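PDB 3QWT: putative GH105 family protein, which is of unknown function but is probably a glycoside hydrolase that removes unsaturated uronic acid residues from polysaccharide fragments. Local coordinates for residues T105-T111 and H155-A159; D169-M173 and W236-V240. All coordinates share one frame; numbering follows the deposited sequence.

Contact 1 (T105-T111 and H155-A159); sequences TTKNVNT and HITLA. With GOL (glycerol), chain F.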
loop_
_atom_site.group_PDB
_atom_site.type_symbol
_atom_site.label_atom_id
_atom_site.label_comp_id
_atom_site.label_asym_id
_atom_site.label_seq_id
_atom_site.Cartn_x
_atom_site.Cartn_y
_atom_site.Cartn_z
ATOM N N THR A 105 19.167 37.747 12.861
ATOM C CA THR A 105 20.332 38.161 12.096
ATOM C C THR A 105 20.130 37.844 10.615
ATOM O O THR A 105 19.128 37.231 10.235
ATOM C CB THR A 105 21.605 37.437 12.553
ATOM O OG1 THR A 105 22.728 37.997 11.866
ATOM C CG2 THR A 105 21.514 35.955 12.218
ATOM N N THR A 106 21.095 38.241 9.785
ATOM C CA THR A 106 21.014 37.991 8.351
ATOM C C THR A 106 21.345 36.535 8.013
ATOM O O THR A 106 22.035 35.871 8.771
ATOM C CB THR A 106 21.928 38.947 7.541
ATOM O OG1 THR A 106 23.242 38.920 8.091
ATOM C CG2 THR A 106 21.387 40.391 7.598
ATOM N N LYS A 107 20.842 36.058 6.875
ATOM C CA LYS A 107 20.950 34.652 6.501
ATOM C C LYS A 107 22.193 34.329 5.674
ATOM O O LYS A 107 22.511 35.017 4.708
ATOM C CB LYS A 107 19.699 34.202 5.738
ATOM C CG LYS A 107 18.397 34.296 6.547
ATOM C CD LYS A 107 17.244 33.584 5.820
ATOM C CE LYS A 107 15.913 33.785 6.540
ATOM N NZ LYS A 107 15.432 35.202 6.410
ATOM N N ASN A 108 22.876 33.261 6.064
ATOM C CA ASN A 108 24.040 32.766 5.340
ATOM C C ASN A 108 24.400 31.362 5.815
ATOM O O ASN A 108 23.775 30.837 6.741
ATOM C CB ASN A 108 25.232 33.711 5.513
ATOM C CG ASN A 108 25.612 33.908 6.966
ATOM O OD1 ASN A 108 25.998 32.958 7.659
ATOM N ND2 ASN A 108 25.513 35.152 7.440
ATOM N N VAL A 109 25.424 30.766 5.204
ATOM C CA VAL A 109 25.773 29.375 5.488
ATOM C C VAL A 109 25.967 29.156 6.984
ATOM O O VAL A 109 25.590 28.116 7.513
ATOM C CB VAL A 109 27.012 28.905 4.684
ATOM C CG1 VAL A 109 28.296 29.592 5.172
ATOM C CG2 VAL A 109 27.163 27.396 4.772
ATOM N N ASN A 110 26.530 30.157 7.663
ATOM C CA ASN A 110 26.875 30.042 9.092
ATOM C C ASN A 110 25.773 30.354 10.098
ATOM O O ASN A 110 25.587 29.627 11.078
ATOM C CB ASN A 110 28.108 30.874 9.417
ATOM C CG ASN A 110 29.370 30.313 8.761
ATOM O OD1 ASN A 110 29.493 29.104 8.582
ATOM N ND2 ASN A 110 30.303 31.193 8.399
ATOM N N THR A 111 25.042 31.433 9.873
ATOM C CA THR A 111 23.960 31.774 10.794
ATOM C C THR A 111 22.816 30.727 10.762
ATOM O O THR A 111 21.906 30.747 11.597
ATOM C CB THR A 111 23.432 33.184 10.509
ATOM O OG1 THR A 111 22.965 33.256 9.155
ATOM C CG2 THR A 111 24.545 34.240 10.738
ATOM N N HIS A 155 29.486 28.760 -0.183
ATOM C CA HIS A 155 29.787 29.053 1.213
ATOM C C HIS A 155 29.751 30.558 1.481
ATOM O O HIS A 155 30.787 31.168 1.760
ATOM C CB HIS A 155 31.134 28.458 1.642
ATOM C CG HIS A 155 31.353 28.482 3.124
ATOM N ND1 HIS A 155 30.854 27.508 3.965
ATOM C CD2 HIS A 155 31.994 29.371 3.918
ATOM C CE1 HIS A 155 31.196 27.788 5.211
ATOM N NE2 HIS A 155 31.887 28.914 5.210
ATOM N N ILE A 156 28.556 31.152 1.396
ATOM C CA ILE A 156 28.396 32.569 1.676
ATOM C C ILE A 156 28.258 32.846 3.172
ATOM O O ILE A 156 27.528 32.176 3.896
ATOM C CB ILE A 156 27.223 33.211 0.905
ATOM C CG1 ILE A 156 27.199 34.724 1.148
ATOM C CG2 ILE A 156 25.910 32.615 1.338
ATOM C CD1 ILE A 156 26.096 35.438 0.396
ATOM N N THR A 157 28.950 33.883 3.608
ATOM C CA THR A 157 29.201 34.126 5.013
ATOM C C THR A 157 28.656 35.493 5.466
ATOM O O THR A 157 28.155 36.261 4.644
ATOM C CB THR A 157 30.716 33.987 5.211
ATOM O OG1 THR A 157 31.011 32.611 5.483
ATOM C CG2 THR A 157 31.268 34.885 6.285
ATOM N N LEU A 158 28.711 35.786 6.764
ATOM C CA LEU A 158 28.341 37.117 7.247
ATOM C C LEU A 158 29.211 38.162 6.560
ATOM O O LEU A 158 28.751 39.267 6.250
ATOM C CB LEU A 158 28.534 37.228 8.764
ATOM C CG LEU A 158 27.409 36.787 9.704
ATOM C CD1 LEU A 158 27.941 36.592 11.113
ATOM C CD2 LEU A 158 26.266 37.804 9.715
ATOM N N ALA A 159 30.468 37.783 6.316
ATOM C CA ALA A 159 31.519 38.720 5.919
ATOM C C ALA A 159 31.914 38.736 4.434
ATOM O O ALA A 159 32.393 39.751 3.931
ATOM C CB ALA A 159 32.756 38.490 6.767
HETATM C C1 GOL F . 34.120 29.476 9.330
HETATM O O1 GOL F . 35.344 30.069 8.906
HETATM C C2 GOL F . 33.352 28.956 8.112
HETATM O O2 GOL F . 32.834 30.061 7.399
HETATM C C3 GOL F . 32.179 28.081 8.556
HETATM O O3 GOL F . 32.318 27.741 9.925
HETATM O O HOH W 1 29.702 34.368 8.804
#
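His155 turns its imidazole ring across Val109, and CG1 of the valine sits almost over the ring centre, 3.5 Å from the centroid and 14° off the normal, a CH-pi contact. With CG anti to the backbone N (chi1 -168°), the ring is swung toward the 105-111 loop. At the ring edge, NE2 shares a hydrogen bond of 2.6 Å with O2 of a glycerol, and Asn110 ND2 donates to that same O2 over 2.9 Å, so two side chains from different loops grip one hydroxyl. ND1 is held by Thr170 OG1. Ile156 contributes mainly its carbonyl: Val109 N donates to Ile156 O at 2.9 Å, while Asn108 CB rests beside that oxygen. Thr157 starts its side chain away from the other loop, yet OG1 comes back near Asn110 ND2, at an angle too poor for a bond. Leu158 lays its branched end against the Asn108 amide, CG being 3.4 Å from Asn108 ND2, and against the methyl of Thr111; CD2 runs on to Thr106 OG1, a hydroxyl bonded to Arg55. A water accepts from both Leu158 N (2.7 Å) and Asn110 ND2 and so bridges the loops as well. Within 105-111, Asn108 OD1 takes the backbone N of Thr111 in an Asx motif at 2.9 Å, and Thr111 OG1 donates to Thr106 O, so the turn is shaped by its own side chains. In the alpha/alpha toroid the contact joins the loop between helices 86-102 and 114-125 to the loop from helix 131-143 to strand 165-167. Its chemistry, an imidazole nitrogen and an amide N-H converging on one polyol hydroxyl, is consistent with a pocket suited to a sugar, although the glycerol probably came from the crystallisation liquor.

Contact 2 (D169-M173 and W236-V240); sequences DTLMM and WLTIV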
loop_
_atom_site.group_PDB
_atom_site.type_symbol
_atom_site.label_atom_id
_atom_site.label_comp_id
_atom_site.label_asym_id
_atom_site.label_seq_id
_atom_site.Cartn_x
_atom_site.Cartn_y
_atom_site.Cartn_z
ATOM N N ASP A 169 32.932 23.144 5.641
ATOM C CA ASP A 169 32.142 23.639 6.753
ATOM C C ASP A 169 30.643 23.700 6.389
ATOM O O ASP A 169 29.768 23.563 7.244
ATOM C CB ASP A 169 32.659 25.030 7.189
ATOM C CG ASP A 169 34.196 25.054 7.455
ATOM O OD1 ASP A 169 34.623 25.283 8.615
ATOM O OD2 ASP A 169 34.982 24.848 6.504
ATOM N N THR A 170 30.353 23.910 5.116
ATOM C CA THR A 170 28.975 23.976 4.674
ATOM C C THR A 170 28.241 22.724 5.110
ATOM O O THR A 170 27.075 22.797 5.435
ATOM C CB THR A 170 28.886 24.137 3.161
ATOM O OG1 THR A 170 29.566 25.338 2.785
ATOM C CG2 THR A 170 27.443 24.211 2.697
ATOM N N LEU A 171 28.920 21.577 5.149
ATOM C CA LEU A 171 28.177 20.349 5.446
ATOM C C LEU A 171 27.602 20.364 6.856
ATOM O O LEU A 171 26.529 19.809 7.094
ATOM C CB LEU A 171 28.995 19.075 5.166
ATOM C CG LEU A 171 29.166 18.777 3.666
ATOM C CD1 LEU A 171 30.343 17.855 3.405
ATOM C CD2 LEU A 171 27.886 18.200 3.052
HETATM N N MSE A 172 28.305 21.023 7.776
HETATM C CA MSE A 172 27.879 21.077 9.165
HETATM C C MSE A 172 26.874 22.207 9.433
HETATM O O MSE A 172 25.878 22.010 10.143
HETATM C CB MSE A 172 29.096 21.230 10.090
HETATM C CG MSE A 172 28.770 21.394 11.573
HETATM SE SE MSE A 172 28.140 19.739 12.401
HETATM C CE MSE A 172 26.360 20.346 12.926
HETATM N N MSE A 173 27.143 23.383 8.870
HETATM C CA MSE A 173 26.392 24.594 9.202
HETATM C C MSE A 173 25.052 24.772 8.470
HETATM O O MSE A 173 24.194 25.511 8.949
HETATM C CB MSE A 173 27.238 25.831 8.947
HETATM C CG MSE A 173 28.655 25.745 9.489
HETATM SE SE MSE A 173 28.770 25.028 11.294
HETATM C CE MSE A 173 30.702 24.669 11.263
ATOM N N TRP A 236 34.483 18.176 10.489
ATOM C CA TRP A 236 33.083 18.456 10.203
ATOM C C TRP A 236 32.473 17.275 9.466
ATOM O O TRP A 236 31.268 17.053 9.522
ATOM C CB TRP A 236 32.909 19.703 9.339
ATOM C CG TRP A 236 33.323 20.922 9.975
ATOM C CD1 TRP A 236 34.059 21.905 9.418
ATOM C CD2 TRP A 236 33.041 21.330 11.315
ATOM N NE1 TRP A 236 34.265 22.916 10.324
ATOM C CE2 TRP A 236 33.648 22.588 11.499
ATOM C CE3 TRP A 236 32.336 20.755 12.380
ATOM C CZ2 TRP A 236 33.592 23.280 12.712
ATOM C CZ3 TRP A 236 32.265 21.457 13.594
ATOM C CH2 TRP A 236 32.895 22.697 13.743
ATOM N N LEU A 237 33.306 16.519 8.763
ATOM C CA LEU A 237 32.770 15.407 7.995
ATOM C C LEU A 237 32.658 14.172 8.837
ATOM O O LEU A 237 31.679 13.435 8.734
ATOM C CB LEU A 237 33.585 15.138 6.734
ATOM C CG LEU A 237 32.839 15.825 5.601
ATOM C CD1 LEU A 237 33.763 16.785 4.898
ATOM C CD2 LEU A 237 32.217 14.802 4.653
ATOM N N THR A 238 33.667 13.941 9.665
ATOM C CA THR A 238 33.632 12.812 10.565
ATOM C C THR A 238 32.432 12.936 11.491
ATOM O O THR A 238 31.937 11.939 12.011
ATOM C CB THR A 238 34.882 12.757 11.418
ATOM O OG1 THR A 238 35.974 13.311 10.679
ATOM C CG2 THR A 238 35.179 11.333 11.780
ATOM N N ILE A 239 31.992 14.171 11.715
ATOM C CA ILE A 239 30.818 14.436 12.543
ATOM C C ILE A 239 29.529 14.257 11.754
ATOM O O ILE A 239 28.601 13.591 12.215
ATOM C CB ILE A 239 30.837 15.868 13.072
ATOM C CG1 ILE A 239 31.901 16.012 14.171
ATOM C CG2 ILE A 239 29.452 16.245 13.569
ATOM C CD1 ILE A 239 32.178 17.445 14.612
ATOM N N VAL A 240 29.490 14.845 10.556
ATOM C CA VAL A 240 28.256 14.950 9.791
ATOM C C VAL A 240 27.832 13.634 9.145
ATOM O O VAL A 240 26.661 13.249 9.191
ATOM C CB VAL A 240 28.367 16.023 8.699
ATOM C CG1 VAL A 240 27.227 15.899 7.736
ATOM C CG2 VAL A 240 28.358 17.392 9.305
#
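Trp236 projects from helix 231-248 onto the start of helix 170-184, two helices of the alpha/alpha toroid characteristic of the six-hairpin glycosidase clan. The tight part centres on its indole. Met173 CE lies over one face, 3.7 Å from the six-membered ring centroid, in a CH-pi contact; its selenium stands farther above the same ring, a Met-aromatic arrangement (Met172 and Met173 are both selenomethionine). The bend at chi2 (-45°) helps fold that methyl back over the indole. Met172 CG approaches obliquely, 3.7 Å from Trp236 CE3, before its selenium turns off to Ile239 CG2 and Val240 CG2, each 3.9 Å away. The leucine side is sparser in side-chain contacts: Leu171 CD1 touches Leu237 CD2 at 3.8 Å, but toward Val240 it is Leu171 O that comes close to CG2, the side chains staying 4.5 Å apart (Leu171 CB to Val240 CG1). Neither part faces solvent, since all eight touching residues are buried, and Phe198 of helix 188-205 packs on both Leu171 and Val240. The polar end is Asp169, whose OD2 is bonded to His215 and whose side chain is close to a bound glycerol. Trp236 NE1 donates to Asp169 OD1 over 2.9 Å in a bent bond (132°), meeting that oxygen from above the carboxylate plane.

Contact 1 is a buried junction of loops about 17 Å from the centre of the chain and close to a second subunit, whereas contact 2 joins two helices about 5 Å from that centre, with no other protein chain touching it. Chemistry follows place: backbone, amide, water and glycerol bonds dominate between the loops, while apolar and selenium-aromatic packing, with a single side-chain hydrogen bond at one end, joins the helix pair. They hold different elements but meet at the beginning of helix 170-184. There Asp169 CB packs against His155 CE1, and Met173 lies against both Val109 and Asn110, so the glycerol-binding loops rest directly on the helical core.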